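Local coordinates for putative 2OG-Fe(II) oxygenase family protein (Caulobacter crescentus CB15, PDB 3OOX), which probably acts as an iron(II)- and 2-oxoglutarate-dependent oxygenase that may release ethylene from 2-oxoglutarate and oxidise L-arginine, at residues Q45-A50 and V131-N136; E64-Y69 and L95-H100. All coordinates share one frame; numbering follows the deposited sequence.

Interaction 1. Residues Q45-A50 and V131-N136; sequences QARIDA and VSWLYN
With chi1 at 177°, the Trp133 indole swings away from its backbone N and out from helix 127-152 toward helix 45-59, and Arg47, in the conformer described here, one of two modelled, answers with a chain that runs straight to CD and then bends at chi3 (79°), folding the guanidinium down over the indole. The two side chains cross nearly at right angles, yet their flat groups are almost parallel, with planes 16° apart and centres 3.7 Å apart. Arg47 CZ lies 3.2 Å from Trp133 CD1, on the five-membered ring, while CB of the same arginine stands over the six-membered ring, 3.5 Å from its centroid in a CH-pi contact, so a single residue spans both rings from one face. Arg47 NE and Trp133 NE1, both donors, come within 3.4 Å without bonding. Ile48 meets the indole differently: its CG1 sits at the ring's edge, 3.9 Å from Trp133 CZ3, and also reaches Leu134 CD1 at 4.2 Å. With an alanine at Trp133 the guanidinium is likely to lose the surface it stacks on, and a gap would probably open beside Ile48. The contact thus grades from a buried aliphatic side, where Leu134 continues onto Leu171 of the sheet, to a partly exposed stack in which, for this conformer, the indole face may stabilise the arginine's charge.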
loop_
_atom_site.group_PDB
_atom_site.type_symbol
_atom_site.label_atom_id
_atom_site.label_comp_id
_atom_site.label_asym_id
_atom_site.label_seq_id
_atom_site.Cartn_x
_atom_site.Cartn_y
_atom_site.Cartn_z
ATOM N N GLN A 45 14.514 9.961 -7.478
ATOM C CA GLN A 45 13.852 9.294 -8.606
ATOM C C GLN A 45 14.730 8.281 -9.323
ATOM O O GLN A 45 14.256 7.232 -9.774
ATOM C CB GLN A 45 13.300 10.297 -9.601
ATOM C CG GLN A 45 12.335 9.702 -10.617
ATOM C CD GLN A 45 11.083 9.188 -9.941
ATOM O OE1 GLN A 45 10.457 9.920 -9.177
ATOM N NE2 GLN A 45 10.707 7.939 -10.220
ATOM N N ALA A 46 16.023 8.562 -9.458
ATOM C CA ALA A 46 16.896 7.565 -10.054
ATOM C C ALA A 46 16.940 6.238 -9.278
ATOM O O ALA A 46 17.020 5.165 -9.874
ATOM C CB ALA A 46 18.317 8.160 -10.229
ATOM N N ARG A 47 16.827 6.299 -7.955
ATOM C CA ARG A 47 16.833 5.087 -7.156
ATOM C C ARG A 47 15.454 4.411 -7.164
ATOM O O ARG A 47 15.383 3.172 -7.146
ATOM C CB ARG A 47 17.324 5.367 -5.744
ATOM C CG ARG A 47 18.764 5.884 -5.721
ATOM C CD ARG A 47 19.310 5.975 -4.303
ATOM N NE ARG A 47 19.725 4.669 -3.804
ATOM C CZ ARG A 47 20.513 4.474 -2.751
ATOM N NH1 ARG A 47 20.977 5.503 -2.053
ATOM N NH2 ARG A 47 20.827 3.238 -2.387
ATOM N N ILE A 48 14.375 5.202 -7.247
ATOM C CA ILE A 48 13.032 4.606 -7.492
ATOM C C ILE A 48 13.118 3.839 -8.816
ATOM O O ILE A 48 12.789 2.639 -8.887
ATOM C CB ILE A 48 11.890 5.655 -7.590
ATOM C CG1 ILE A 48 11.603 6.322 -6.239
ATOM C CG2 ILE A 48 10.571 5.016 -8.144
ATOM C CD1 ILE A 48 10.659 7.504 -6.362
ATOM N N ASP A 49 13.636 4.514 -9.856
ATOM C CA ASP A 49 13.682 3.924 -11.197
ATOM C C ASP A 49 14.558 2.666 -11.249
ATOM O O ASP A 49 14.234 1.701 -11.969
ATOM C CB ASP A 49 14.154 4.948 -12.244
ATOM C CG ASP A 49 13.144 6.043 -12.511
ATOM O OD1 ASP A 49 12.004 6.003 -11.985
ATOM O OD2 ASP A 49 13.499 6.969 -13.265
ATOM N N ALA A 50 15.648 2.654 -10.487
ATOM C CA ALA A 50 16.502 1.462 -10.360
ATOM C C ALA A 50 15.751 0.287 -9.730
ATOM O O ALA A 50 15.903 -0.853 -10.167
ATOM C CB ALA A 50 17.736 1.769 -9.556
ATOM N N VAL A 131 15.762 -2.846 -4.483
ATOM C CA VAL A 131 14.396 -3.034 -3.984
ATOM C C VAL A 131 14.345 -2.739 -2.465
ATOM O O VAL A 131 13.348 -2.189 -1.955
ATOM C CB VAL A 131 13.887 -4.453 -4.335
ATOM C CG1 VAL A 131 12.503 -4.742 -3.714
ATOM C CG2 VAL A 131 13.787 -4.646 -5.821
ATOM N N SER A 132 15.389 -3.118 -1.723
ATOM C CA SER A 132 15.430 -2.810 -0.282
ATOM C C SER A 132 15.447 -1.304 -0.062
ATOM O O SER A 132 14.799 -0.804 0.848
ATOM C CB SER A 132 16.630 -3.478 0.421
ATOM O OG SER A 132 16.539 -4.884 0.440
ATOM N N TRP A 133 16.181 -0.561 -0.904
ATOM C CA TRP A 133 16.185 0.902 -0.808
ATOM C C TRP A 133 14.754 1.446 -0.936
ATOM O O TRP A 133 14.344 2.339 -0.201
ATOM C CB TRP A 133 17.084 1.554 -1.854
ATOM C CG TRP A 133 17.025 3.063 -1.806
ATOM C CD1 TRP A 133 17.850 3.896 -1.060
ATOM C CD2 TRP A 133 16.084 3.935 -2.465
ATOM N NE1 TRP A 133 17.486 5.208 -1.243
ATOM C CE2 TRP A 133 16.400 5.268 -2.077
ATOM C CE3 TRP A 133 15.002 3.729 -3.334
ATOM C CZ2 TRP A 133 15.683 6.372 -2.544
ATOM C CZ3 TRP A 133 14.286 4.836 -3.783
ATOM C CH2 TRP A 133 14.633 6.139 -3.386
ATOM N N LEU A 134 13.996 0.888 -1.877
ATOM C CA LEU A 134 12.648 1.387 -2.114
ATOM C C LEU A 134 11.715 1.097 -0.937
ATOM O O LEU A 134 10.902 1.957 -0.545
ATOM C CB LEU A 134 12.086 0.834 -3.434
ATOM C CG LEU A 134 10.710 1.387 -3.872
ATOM C CD1 LEU A 134 10.698 2.883 -4.080
ATOM C CD2 LEU A 134 10.195 0.685 -5.147
ATOM N N TYR A 135 11.844 -0.100 -0.372
ATOM C CA TYR A 135 11.101 -0.513 0.834
ATOM C C TYR A 135 11.308 0.526 1.954
ATOM O O TYR A 135 10.363 1.086 2.506
ATOM C CB TYR A 135 11.559 -1.906 1.293
ATOM C CG TYR A 135 10.849 -2.473 2.511
ATOM C CD1 TYR A 135 11.056 -1.934 3.780
ATOM C CD2 TYR A 135 9.923 -3.504 2.394
ATOM C CE1 TYR A 135 10.429 -2.420 4.875
ATOM C CE2 TYR A 135 9.250 -4.018 3.523
ATOM C CZ TYR A 135 9.513 -3.448 4.772
ATOM O OH TYR A 135 8.842 -3.901 5.870
ATOM N N ASN A 136 12.576 0.799 2.223
ATOM C CA ASN A 136 12.888 1.695 3.335
ATOM C C ASN A 136 12.567 3.149 3.019
ATOM O O ASN A 136 12.166 3.912 3.913
ATOM C CB ASN A 136 14.361 1.504 3.735
ATOM C CG ASN A 136 14.611 0.145 4.391
ATOM O OD1 ASN A 136 15.474 -0.623 3.924
ATOM N ND2 ASN A 136 13.844 -0.174 5.424
#

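Interaction 2. Residues E64-Y69 and L95-H100; sequences ETKKQY and LKEFWH
Strand 97-101, next to the edge strand 78-80 in the main sheet of this putative 2-oxoglutarate oxygenase, whose family is built on a double-stranded beta-helix core, receives here the short helix 63-66 and the turn that follows it. Two pairs make the join, one ionic and one aromatic. Lys66 bends at chi3 (-67°) and brings NZ to Glu97 OE1 at 2.8 Å, a hydrogen-bonded salt bridge that uses the syn lone pair of the carboxylate oxygen; the other oxygen, Glu97 OE2, remains 3.4 Å from Lys66 NZ. The lysine and glutamate chains cross at about a right angle. Both ends have further partners: NZ also donates to Phe59 O, whereas Glu97 OE1 bonds Tyr79 OH and OE2 bonds His175 ND1. Two residues along the strand, Trp99 presents the edge of its six-membered ring toward the face of Tyr69 in an offset edge-to-face pair, with centroids 5.8 Å apart and planes at 62°. Within this aromatic pair the nearest atoms are at the root of the tyrosine, Tyr69 CB lying 3.5 Å from Trp99 CZ3. Beyond that point the phenol leads away, and its OH is tied to Glu123 and to the backbone N of Ala122. Burial of Lys66 and Glu97 is therefore paid for by a network: the opposite charges offset each other, and the several bonds on the carboxylate are likely to favour its ionised form and fix its rotation.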
loop_
_atom_site.group_PDB
_atom_site.type_symbol
_atom_site.label_atom_id
_atom_site.label_comp_id
_atom_site.label_asym_id
_atom_site.label_seq_id
_atom_site.Cartn_x
_atom_site.Cartn_y
_atom_site.Cartn_z
ATOM N N GLU A 64 10.521 -20.813 -15.123
ATOM C CA GLU A 64 11.088 -21.771 -14.159
ATOM C C GLU A 64 12.113 -21.146 -13.235
ATOM O O GLU A 64 12.278 -21.603 -12.099
ATOM C CB GLU A 64 11.641 -23.022 -14.834
ATOM C CG GLU A 64 10.553 -23.839 -15.510
ATOM C CD GLU A 64 9.359 -24.171 -14.600
ATOM O OE1 GLU A 64 9.568 -24.671 -13.471
ATOM O OE2 GLU A 64 8.208 -23.924 -15.024
ATOM N N THR A 65 12.787 -20.087 -13.695
ATOM C CA THR A 65 13.746 -19.376 -12.878
ATOM C C THR A 65 12.979 -18.607 -11.779
ATOM O O THR A 65 13.353 -18.610 -10.602
ATOM C CB THR A 65 14.574 -18.387 -13.735
ATOM O OG1 THR A 65 15.220 -19.112 -14.801
ATOM C CG2 THR A 65 15.607 -17.642 -12.885
ATOM N N LYS A 66 11.901 -17.951 -12.188
ATOM C CA LYS A 66 11.064 -17.216 -11.229
ATOM C C LYS A 66 10.462 -18.161 -10.193
ATOM O O LYS A 66 10.368 -17.799 -9.021
ATOM C CB LYS A 66 9.983 -16.388 -11.948
ATOM C CG LYS A 66 10.591 -15.266 -12.832
ATOM C CD LYS A 66 9.555 -14.353 -13.490
ATOM C CE LYS A 66 8.699 -15.042 -14.547
ATOM N NZ LYS A 66 7.856 -14.065 -15.323
ATOM N N LYS A 67 10.082 -19.363 -10.607
ATOM C CA LYS A 67 9.389 -20.306 -9.717
ATOM C C LYS A 67 10.289 -20.951 -8.656
ATOM O O LYS A 67 9.796 -21.594 -7.734
ATOM C CB LYS A 67 8.640 -21.358 -10.524
ATOM C CG LYS A 67 7.337 -20.786 -11.124
ATOM C CD LYS A 67 6.558 -21.814 -11.897
ATOM C CE LYS A 67 5.161 -21.288 -12.264
ATOM N NZ LYS A 67 4.411 -22.343 -13.036
ATOM N N GLN A 68 11.595 -20.755 -8.781
ATOM C CA GLN A 68 12.504 -21.090 -7.699
ATOM C C GLN A 68 12.089 -20.364 -6.433
ATOM O O GLN A 68 12.363 -20.825 -5.322
ATOM C CB GLN A 68 13.927 -20.667 -8.056
ATOM C CG GLN A 68 14.540 -21.457 -9.187
ATOM C CD GLN A 68 15.921 -20.951 -9.561
ATOM O OE1 GLN A 68 16.898 -21.704 -9.525
ATOM N NE2 GLN A 68 16.013 -19.693 -9.940
ATOM N N TYR A 69 11.444 -19.209 -6.599
ATOM C CA TYR A 69 11.113 -18.314 -5.478
ATOM C C TYR A 69 9.623 -18.346 -5.137
ATOM O O TYR A 69 9.152 -17.516 -4.341
ATOM C CB TYR A 69 11.569 -16.892 -5.798
ATOM C CG TYR A 69 13.011 -16.863 -6.255
ATOM C CD1 TYR A 69 14.035 -17.077 -5.331
ATOM C CD2 TYR A 69 13.344 -16.713 -7.591
ATOM C CE1 TYR A 69 15.356 -17.125 -5.729
ATOM C CE2 TYR A 69 14.683 -16.749 -8.009
ATOM C CZ TYR A 69 15.677 -16.967 -7.065
ATOM O OH TYR A 69 17.011 -16.997 -7.444
ATOM N N LEU A 95 -4.238 -12.039 -15.675
ATOM C CA LEU A 95 -2.844 -12.458 -15.576
ATOM C C LEU A 95 -1.995 -11.383 -14.931
ATOM O O LEU A 95 -1.769 -10.299 -15.498
ATOM C CB LEU A 95 -2.272 -12.793 -16.947
ATOM C CG LEU A 95 -2.956 -13.987 -17.603
ATOM C CD1 LEU A 95 -2.480 -14.134 -19.060
ATOM C CD2 LEU A 95 -2.726 -15.281 -16.829
ATOM N N LYS A 96 -1.528 -11.685 -13.719
ATOM C CA LYS A 96 -0.637 -10.797 -13.009
ATOM C C LYS A 96 0.279 -11.667 -12.147
ATOM O O LYS A 96 -0.116 -12.759 -11.695
ATOM C CB LYS A 96 -1.444 -9.805 -12.201
ATOM C CG LYS A 96 -2.260 -10.447 -11.085
ATOM C CD LYS A 96 -3.492 -9.661 -10.717
ATOM C CE LYS A 96 -4.359 -10.414 -9.698
ATOM N NZ LYS A 96 -5.263 -11.431 -10.293
ATOM N N GLU A 97 1.498 -11.193 -11.945
ATOM C CA GLU A 97 2.480 -11.909 -11.160
ATOM C C GLU A 97 3.056 -10.952 -10.124
ATOM O O GLU A 97 3.075 -9.739 -10.331
ATOM C CB GLU A 97 3.572 -12.518 -12.049
ATOM C CG GLU A 97 4.298 -11.518 -12.949
ATOM C CD GLU A 97 5.316 -12.153 -13.862
ATOM O OE1 GLU A 97 5.773 -13.279 -13.564
ATOM O OE2 GLU A 97 5.660 -11.491 -14.867
ATOM N N PHE A 98 3.494 -11.486 -8.988
ATOM C CA PHE A 98 3.873 -10.702 -7.820
ATOM C C PHE A 98 5.255 -11.088 -7.294
ATOM O O PHE A 98 5.634 -12.249 -7.366
ATOM C CB PHE A 98 2.946 -11.001 -6.624
ATOM C CG PHE A 98 1.461 -10.676 -6.847
ATOM C CD1 PHE A 98 0.634 -11.533 -7.558
ATOM C CD2 PHE A 98 0.887 -9.589 -6.230
ATOM C CE1 PHE A 98 -0.698 -11.264 -7.702
ATOM C CE2 PHE A 98 -0.470 -9.301 -6.363
ATOM C CZ PHE A 98 -1.251 -10.123 -7.114
ATOM N N TRP A 99 5.900 -10.118 -6.657
ATOM C CA TRP A 99 7.009 -10.359 -5.738
ATOM C C TRP A 99 6.684 -9.620 -4.442
ATOM O O TRP A 99 6.315 -8.449 -4.486
ATOM C CB TRP A 99 8.337 -9.815 -6.288
ATOM C CG TRP A 99 9.471 -10.131 -5.357
ATOM C CD1 TRP A 99 9.887 -9.396 -4.276
ATOM C CD2 TRP A 99 10.309 -11.290 -5.406
ATOM N NE1 TRP A 99 10.940 -10.025 -3.649
ATOM C CE2 TRP A 99 11.210 -11.194 -4.323
ATOM C CE3 TRP A 99 10.410 -12.390 -6.274
ATOM C CZ2 TRP A 99 12.195 -12.174 -4.086
ATOM C CZ3 TRP A 99 11.393 -13.374 -6.024
ATOM C CH2 TRP A 99 12.268 -13.243 -4.945
ATOM N N HIS A 100 6.816 -10.280 -3.312
ATOM C CA HIS A 100 6.635 -9.621 -2.034
ATOM C C HIS A 100 7.901 -9.621 -1.188
ATOM O O HIS A 100 8.521 -10.668 -0.989
ATOM C CB HIS A 100 5.529 -10.304 -1.248
ATOM C CG HIS A 100 4.174 -10.035 -1.807
ATOM N ND1 HIS A 100 3.283 -11.036 -2.115
ATOM C CD2 HIS A 100 3.566 -8.867 -2.135
ATOM C CE1 HIS A 100 2.172 -10.492 -2.596
ATOM N NE2 HIS A 100 2.320 -9.176 -2.623
#

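After helices 13-17 and 19-33 and strand 35-39, the chain enters helix 45-59 with the first half of interaction 1, then passes directly to helix 63-66 and the first half of interaction 2. Some 25 residues later, including strand 78-80, it returns along strand 97-101 and closes interaction 2; only after that strand does helix 127-152 complete interaction 1. The smaller loop thus lies wholly within the larger one, and the two do not cross. Their centres are 20 Å apart, and their nearest atoms, about 5 Å apart, do not touch. Interaction 1 joins two helices, whereas interaction 2 fastens the next helix and its turn to the main sheet.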